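Local coordinates for protein protease (Penicillium cyclopium, PDB 5Z6O) that cuts peptide bonds as a proteinase K-like serine protease of the subtilisin family, probably hydrolysing casein, gelatin and type IV collagen, at residues N189-A194 with I261-G266; S201-Y206 with K269-K274. One frame throughout, in Å; residues are numbered along the deposited sequence. Where two conformers were deposited one is given.

Contact 1: N189-A194 with I261-G266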
ATOM      1  N   ASN A 189      12.255  -0.494 -12.322  1.00  7.87           N
ATOM      2  CA  ASN A 189      13.328  -1.382 -11.878  1.00 10.66           C
ATOM      3  C   ASN A 189      14.709  -0.807 -12.152  1.00 13.84           C
ATOM      4  O   ASN A 189      15.668  -1.275 -11.543  1.00 19.38           O
ATOM      5  CB  ASN A 189      13.205  -2.807 -12.489  1.00 13.02           C
ATOM      6  CG  ASN A 189      13.224  -2.846 -14.019  1.00 18.02           C
ATOM      7  OD1 ASN A 189      13.357  -3.927 -14.600  1.00 29.59           O
ATOM      8  ND2 ASN A 189      13.047  -1.722 -14.664  1.00 11.53           N
ATOM      9  N   SER A 190      14.815   0.245 -12.966  1.00 13.28           N
ATOM     10  CA  SER A 190      16.084   0.934 -13.151  1.00 15.50           C
ATOM     11  C   SER A 190      16.204   2.138 -12.227  1.00 20.92           C
ATOM     12  O   SER A 190      17.130   2.947 -12.386  1.00 16.98           O
ATOM     13  CB  SER A 190      16.233   1.365 -14.611  1.00 13.89           C
ATOM     14  OG  SER A 190      15.222   2.278 -14.946  1.00 21.77           O
ATOM     15  N   ASP A 191      15.275   2.269 -11.267  1.00 12.29           N
ATOM     16  CA  ASP A 191      15.220   3.369 -10.315  1.00 10.21           C
ATOM     17  C   ASP A 191      14.810   4.675 -10.987  1.00 10.55           C
ATOM     18  O   ASP A 191      15.094   5.750 -10.477  1.00 12.07           O
ATOM     19  CB  ASP A 191      16.535   3.565  -9.554  1.00 13.20           C
ATOM     20  CG  ASP A 191      16.744   2.530  -8.446  1.00 13.22           C
ATOM     21  OD1 ASP A 191      15.794   1.786  -8.086  1.00 11.40           O
ATOM     22  OD2 ASP A 191      17.847   2.471  -7.924  1.00 12.21           O
ATOM     23  N   GLY A 192      14.096   4.610 -12.095  1.00 10.88           N
ATOM     24  CA  GLY A 192      13.525   5.818 -12.655  1.00  9.24           C
ATOM     25  C   GLY A 192      12.143   6.109 -12.118  1.00 16.84           C
ATOM     26  O   GLY A 192      11.506   5.267 -11.487  1.00 12.28           O
ATOM     27  N   SER A 193      11.689   7.338 -12.366  1.00 13.40           N
ATOM     28  CA  SER A 193      10.326   7.729 -12.055  1.00 12.98           C
ATOM     29  C   SER A 193       9.463   7.221 -13.193  1.00 16.29           C
ATOM     30  O   SER A 193       9.734   7.537 -14.353  1.00 15.06           O
ATOM     31  CB  SER A 193      10.224   9.249 -11.903  1.00 11.63           C
ATOM     32  OG  SER A 193       8.894   9.656 -11.644  1.00 14.46           O
ATOM     33  N   ALA A 194       8.449   6.410 -12.881  1.00 15.29           N
ATOM     34  CA  ALA A 194       7.622   5.817 -13.929  1.00 14.83           C
ATOM     35  C   ALA A 194       6.938   6.915 -14.734  1.00 14.55           C
ATOM     36  O   ALA A 194       6.556   7.937 -14.186  1.00 13.65           O
ATOM     37  CB  ALA A 194       6.569   4.897 -13.303  1.00 13.39           C
ATOM     38  N   ILE A 261      16.080   6.023   0.884  1.00 10.17           N
ATOM     39  CA  ILE A 261      17.360   6.396   0.268  1.00  9.94           C
ATOM     40  C   ILE A 261      17.109   7.245  -0.966  1.00 11.11           C
ATOM     41  O   ILE A 261      16.133   7.036  -1.692  1.00 10.86           O
ATOM     42  CB  ILE A 261      18.178   5.141  -0.082  1.00 10.85           C
ATOM     43  CG1 ILE A 261      18.430   4.379   1.208  1.00 17.78           C
ATOM     44  CG2 ILE A 261      19.497   5.536  -0.655  1.00 13.21           C
ATOM     45  CD1 ILE A 261      19.123   3.093   1.013  1.00 23.21           C
ATOM     46  N   THR A 262      17.983   8.228  -1.204  1.00 11.64           N
ATOM     47  CA  THR A 262      17.757   9.115  -2.339  1.00 12.86           C
ATOM     48  C   THR A 262      18.255   8.414  -3.605  1.00 14.40           C
ATOM     49  O   THR A 262      19.379   8.600  -4.087  1.00 13.35           O
ATOM     50  CB  THR A 262      18.440  10.453  -2.086  1.00 16.30           C
ATOM     51  OG1 THR A 262      17.733  11.158  -1.054  1.00 30.15           O
ATOM     52  CG2 THR A 262      18.417  11.293  -3.300  1.00 24.64           C
ATOM     53  N   LYS A 263      17.393   7.556  -4.156  1.00  9.09           N
ATOM     54  CA  LYS A 263      17.806   6.711  -5.255  1.00  7.70           C
ATOM     55  C   LYS A 263      17.168   7.015  -6.586  1.00 11.93           C
ATOM     56  O   LYS A 263      17.604   6.440  -7.578  1.00 12.83           O
ATOM     57  CB  LYS A 263      17.477   5.247  -4.952  1.00 16.15           C
ATOM     58  CG  LYS A 263      18.124   4.816  -3.767  1.00 11.53           C
ATOM     59  CD  LYS A 263      19.626   4.970  -3.973  1.00 43.97           C
ATOM     60  CE  LYS A 263      20.326   3.759  -4.635  1.00 29.45           C
ATOM     61  NZ  LYS A 263      21.212   4.135  -5.804  1.00 41.35           N
ATOM     62  N   ILE A 264      16.086   7.800  -6.630  1.00 11.13           N
ATOM     63  CA  ILE A 264      15.370   7.935  -7.885  1.00  9.91           C
ATOM     64  C   ILE A 264      16.143   8.840  -8.838  1.00 12.18           C
ATOM     65  O   ILE A 264      16.625   9.924  -8.455  1.00 15.45           O
ATOM     66  CB  ILE A 264      13.959   8.486  -7.650  1.00 12.91           C
ATOM     67  CG1 ILE A 264      13.175   7.520  -6.764  1.00  9.89           C
ATOM     68  CG2 ILE A 264      13.210   8.599  -8.989  1.00 17.67           C
ATOM     69  CD1 ILE A 264      12.962   6.145  -7.371  1.00 11.83           C
ATOM     70  N   SER A 265      16.241   8.402 -10.083  0.82 12.46           N
ATOM     71  CA  SER A 265      16.882   9.121 -11.165  0.82 15.45           C
ATOM     72  C   SER A 265      15.811   9.871 -11.953  0.82 22.21           C
ATOM     73  O   SER A 265      14.792   9.281 -12.317  0.82 32.88           O
ATOM     74  CB  SER A 265      17.612   8.129 -12.070  0.82 16.97           C
ATOM     75  OG  SER A 265      18.322   8.781 -13.111  0.82 28.09           O
ATOM     76  N   GLY A 266      16.048  11.160 -12.216  0.82 22.75           N
ATOM     77  CA  GLY A 266      15.130  11.928 -13.049  0.82 27.15           C
ATOM     78  C   GLY A 266      13.732  12.095 -12.490  0.82 24.96           C
ATOM     79  O   GLY A 266      12.758  12.069 -13.246  0.82 24.03           O
TER
HETATM   80  O   HOH W   1      19.511   4.509  -8.135  1.00 15.02           O
HETATM   81  O   HOH W   2      12.999   9.193 -14.185  1.00 26.85           O

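Contact 2: S201-Y206 with K269-K274. With CA (calcium ion), chain B.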
ATOM      1  N   SER A 201       5.015  18.204  -4.723  1.00 15.72           N
ATOM      2  CA  SER A 201       5.467  18.342  -3.356  1.00 17.93           C
ATOM      3  C   SER A 201       4.621  17.535  -2.374  1.00 14.44           C
ATOM      4  O   SER A 201       5.047  17.344  -1.236  1.00 16.58           O
ATOM      5  CB  SER A 201       5.468  19.817  -2.960  1.00 21.19           C
ATOM      6  OG  SER A 201       4.141  20.314  -2.926  1.00 25.40           O
ATOM      7  N   VAL A 202       3.427  17.085  -2.758  1.00 16.26           N
ATOM      8  CA  VAL A 202       2.664  16.284  -1.800  1.00 16.85           C
ATOM      9  C   VAL A 202       3.137  14.839  -1.758  1.00 16.05           C
ATOM     10  O   VAL A 202       2.726  14.103  -0.863  1.00 13.55           O
ATOM     11  CB  VAL A 202       1.146  16.246  -2.064  1.00 18.67           C
ATOM     12  CG1 VAL A 202       0.574  17.621  -1.950  1.00 26.93           C
ATOM     13  CG2 VAL A 202       0.816  15.640  -3.415  1.00 14.76           C
ATOM     14  N   VAL A 203       3.972  14.414  -2.708  1.00 10.02           N
ATOM     15  CA  VAL A 203       4.473  13.042  -2.694  1.00  9.37           C
ATOM     16  C   VAL A 203       5.472  12.875  -1.555  1.00 13.03           C
ATOM     17  O   VAL A 203       6.440  13.635  -1.435  1.00 11.38           O
ATOM     18  CB  VAL A 203       5.093  12.692  -4.055  1.00 15.30           C
ATOM     19  CG1 VAL A 203       5.866  11.359  -3.982  1.00 12.20           C
ATOM     20  CG2 VAL A 203       4.002  12.580  -5.093  1.00 14.13           C
ATOM     21  N   ASP A 204       5.260  11.858  -0.722  1.00  7.48           N
ATOM     22  CA  ASP A 204       6.157  11.621   0.397  1.00  4.99           C
ATOM     23  C   ASP A 204       7.359  10.773  -0.015  1.00  8.03           C
ATOM     24  O   ASP A 204       8.479  10.991   0.482  1.00  9.54           O
ATOM     25  CB  ASP A 204       5.389  10.933   1.538  1.00 10.16           C
ATOM     26  CG  ASP A 204       4.347  11.863   2.155  1.00 14.75           C
ATOM     27  OD1 ASP A 204       4.776  12.820   2.831  1.00 16.15           O
ATOM     28  OD2 ASP A 204       3.138  11.715   1.889  1.00 10.91           O
ATOM     29  N   LEU A 205       7.150   9.788  -0.893  1.00  7.92           N
ATOM     30  CA  LEU A 205       8.272   8.972  -1.388  1.00 10.48           C
ATOM     31  C   LEU A 205       7.804   8.119  -2.566  1.00  8.02           C
ATOM     32  O   LEU A 205       6.617   8.063  -2.893  1.00 10.67           O
ATOM     33  CB  LEU A 205       8.874   8.081  -0.293  1.00 10.18           C
ATOM     34  CG  LEU A 205       8.001   6.956   0.217  1.00 10.24           C
ATOM     35  CD1 LEU A 205       8.903   5.801   0.729  1.00 12.16           C
ATOM     36  CD2 LEU A 205       7.136   7.417   1.401  1.00 11.83           C
ATOM     37  N   TYR A 206       8.769   7.457  -3.194  1.00  9.20           N
ATOM     38  CA  TYR A 206       8.576   6.487  -4.270  1.00  8.91           C
ATOM     39  C   TYR A 206       8.584   5.078  -3.707  1.00  6.26           C
ATOM     40  O   TYR A 206       9.265   4.793  -2.716  1.00  7.30           O
ATOM     41  CB  TYR A 206       9.705   6.560  -5.333  1.00  4.46           C
ATOM     42  CG  TYR A 206       9.532   7.703  -6.327  1.00  6.80           C
ATOM     43  CD1 TYR A 206       9.878   9.032  -5.983  1.00  7.37           C
ATOM     44  CD2 TYR A 206       8.998   7.454  -7.603  1.00  9.22           C
ATOM     45  CE1 TYR A 206       9.677  10.085  -6.910  1.00 12.23           C
ATOM     46  CE2 TYR A 206       8.809   8.486  -8.535  1.00  9.31           C
ATOM     47  CZ  TYR A 206       9.153   9.779  -8.186  1.00 14.26           C
ATOM     48  OH  TYR A 206       8.953  10.745  -9.145  1.00 12.53           O
ATOM     49  N   LYS A 269      10.734  17.909 -11.244  1.00 33.26           N
ATOM     50  CA  LYS A 269      11.209  18.978 -10.366  1.00 19.13           C
ATOM     51  C   LYS A 269      10.193  19.252  -9.271  1.00 19.29           C
ATOM     52  O   LYS A 269       8.976  19.159  -9.487  1.00 31.99           O
ATOM     53  CB  LYS A 269      11.481  20.267 -11.154  1.00 42.84           C
ATOM     54  CG  LYS A 269      10.228  21.023 -11.556  1.00 60.00           C
ATOM     55  CD  LYS A 269      10.403  22.537 -11.367  1.00 77.42           C
ATOM     56  CE  LYS A 269       9.225  23.316 -11.960  1.00 88.19           C
ATOM     57  NZ  LYS A 269       9.074  23.092 -13.435  1.00 82.09           N
ATOM     58  N   GLY A 270      10.699  19.551  -8.081  1.00 22.93           N
ATOM     59  CA  GLY A 270       9.830  19.744  -6.946  1.00 27.74           C
ATOM     60  C   GLY A 270       9.350  18.457  -6.305  1.00 24.20           C
ATOM     61  O   GLY A 270       8.514  18.524  -5.398  1.00 28.69           O
ATOM     62  N   THR A 271       9.862  17.296  -6.742  1.00 20.34           N
ATOM     63  CA  THR A 271       9.457  15.977  -6.235  1.00 16.53           C
ATOM     64  C   THR A 271      10.631  15.311  -5.530  1.00 17.46           C
ATOM     65  O   THR A 271      11.776  15.383  -6.001  1.00 12.91           O
ATOM     66  CB  THR A 271       8.946  15.077  -7.379  1.00 15.37           C
ATOM     67  OG1 THR A 271       7.908  15.759  -8.083  1.00 16.65           O
ATOM     68  CG2 THR A 271       8.363  13.754  -6.852  1.00 13.85           C
ATOM     69  N   THR A 272      10.359  14.717  -4.373  1.00 11.06           N
ATOM     70  CA  THR A 272      11.370  13.947  -3.657  1.00  8.88           C
ATOM     71  C   THR A 272      11.952  12.857  -4.534  1.00 12.02           C
ATOM     72  O   THR A 272      11.302  12.355  -5.446  1.00 16.52           O
ATOM     73  CB  THR A 272      10.772  13.311  -2.398  1.00 11.76           C
ATOM     74  OG1 THR A 272      11.815  12.656  -1.686  1.00 13.33           O
ATOM     75  CG2 THR A 272       9.718  12.267  -2.764  1.00 12.50           C
ATOM     76  N   THR A 273      13.210  12.497  -4.271  1.00 10.71           N
ATOM     77  CA  THR A 273      13.810  11.368  -4.953  1.00  9.00           C
ATOM     78  C   THR A 273      14.028  10.191  -4.011  1.00 10.14           C
ATOM     79  O   THR A 273      14.779   9.283  -4.355  1.00  9.67           O
ATOM     80  CB  THR A 273      15.119  11.784  -5.613  1.00 17.94           C
ATOM     81  OG1 THR A 273      16.042  12.176  -4.603  1.00 23.44           O
ATOM     82  CG2 THR A 273      14.880  12.981  -6.479  1.00 24.40           C
ATOM     83  N   LYS A 274      13.336  10.174  -2.868  1.00  9.66           N
ATOM     84  CA  LYS A 274      13.471   9.113  -1.871  1.00  8.68           C
ATOM     85  C   LYS A 274      12.711   7.868  -2.296  1.00  7.73           C
ATOM     86  O   LYS A 274      11.606   7.955  -2.829  1.00  8.51           O
ATOM     87  CB  LYS A 274      12.949   9.578  -0.505  1.00  9.46           C
ATOM     88  CG  LYS A 274      14.037  10.395   0.233  1.00 18.44           C
ATOM     89  CD  LYS A 274      13.642  10.801   1.630  1.00 31.00           C
ATOM     90  CE  LYS A 274      14.868  11.331   2.420  1.00 28.25           C
ATOM     91  NZ  LYS A 274      15.356  10.408   3.523  1.00 25.25           N
TER
HETATM   92 CA    CA B 301       2.287  13.404   3.391  1.00 25.39          CA
HETATM   93  O   HOH W   3       3.100  14.909   1.923  1.00 20.49           O
HETATM   94  O   HOH W   4       0.877  13.577   1.580  1.00 18.40           O
HETATM   95  O   HOH W   5       7.721  15.381  -3.134  1.00 14.48           O
HETATM   96  O   HOH W   6       2.607  12.737   5.636  1.00 22.84           O
HETATM   97  O   HOH W   7       0.342  15.036   4.122  1.00 35.91           O
HETATM   98  O   HOH W   8       3.529  15.277   4.267  1.00 30.88           O

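Contact 1: N189-A194 with I261-G266
The carbonyl O of Asp-191 is gripped by Ser-265 N at 2.9 Å, the one direct hydrogen bond between the two segments. It is nearly straight, with 173° at the hydrogen, and the donor lies almost along the C=O axis. Ile-264 adds to the hold: its CA brings a C-H to the same oxygen at 3.4 Å, while its CG2 and CD1 methyls pack against that oxygen too. CG2, anti to the backbone N of Ile-264, also lies 3.9 Å from Ser-193 N.

Two waters extend the polar network, one on either flank of this bond. The first joins Asp-191 and Lys-263. It donates to Asp-191 OD2 at 2.6 Å and to Lys-263 O, and accepts from Lys-263 NZ. The lysine chain bends at chi2, chi3 and chi4 to bring its ammonium there, yet NZ stays 4.3 Å from Asp-191 OD2, too far for a salt bridge. The carboxylate's direct ionic partner is Arg-15, through OD1. The second water accepts from Ser-193 N and donates to Ser-265 O at 2.6 Å, and only weakly to Gly-266 O.

In the fold, the loop leaving strand 182-187 of the central parallel sheet is here tied to the C-terminal chain that follows strand 261-262, with helix 11-16 alongside. With Arg-15 on one carboxylate oxygen and a lysine-bound water on the other, the buried Asp-191 is likely to stay ionised.

Contact 2: S201-Y206 with K269-K274
Direct polar contact runs from Tyr-206 N to Lys-274 O, a hydrogen bond of 2.9 Å with 165° at the hydrogen, the donor tilted 19° from the carbonyl plane. Nearer the start of 201-206, a water joins the backbones, donating to Val-203 O and accepting from Thr-272 N. Within 269-274, Thr-272 OG1 takes the N-H of Lys-274 at 3.1 Å. This ST turn uses a hydroxyl anti to the backbone N (chi1 -176°), and the same rotation sets the CG2 methyl against Asp-204 O at 3.7 Å and across Val-203 CG1.

Strand 205-208 is outermost in the seven-stranded parallel sheet of the subtilisin fold, and the chain entering strand 274-275 runs beside it.

Two carbonyl oxygens meet the edge of the Tyr-206 ring, Thr-272 O in plane 3.2 Å from CE1 and Lys-274 O by CD1; no donor reaches the buried Thr-272 O. Thr-271 CG2 meets the ring obliquely, 3.8 Å from OH, and the hydroxyl bonds to Ser-193. An alanine at Tyr-206 would keep the backbone bond but is likely to open a gap beside Thr-271 and leave Ser-193 OG without its phenol partner.

Metal binding occupies the far side of 201-206. Asp-204 chelates the calcium through OD2 at 2.4 Å and OD1 at 2.6 Å, and OD2 also accepts from Thr-183 N; Val-181 O and five waters complete the site, two donating to Val-202 O.

The two contacts lie about 11 Å apart, centre to centre, and share the same C-terminal part of the chain, 261-266 in contact 1 and 269-274 in contact 2. Both are partly buried; contact 1 involves the loop after inner strand 182-187, contact 2 the edge strand 205-208 and the approach to it. They join directly: the tyrosine-serine hydroxyl bond (Ser-193 OG to Tyr-206 OH, 2.7 Å) spans them, Ile-264 N probably bonds to Thr-273 O, and Ile-264 CG1 packs on the tyrosine ring. Contact 1 bridges charged side chains by water; contact 2 relies more on methyl and aromatic packing, its acidic group committed to calcium.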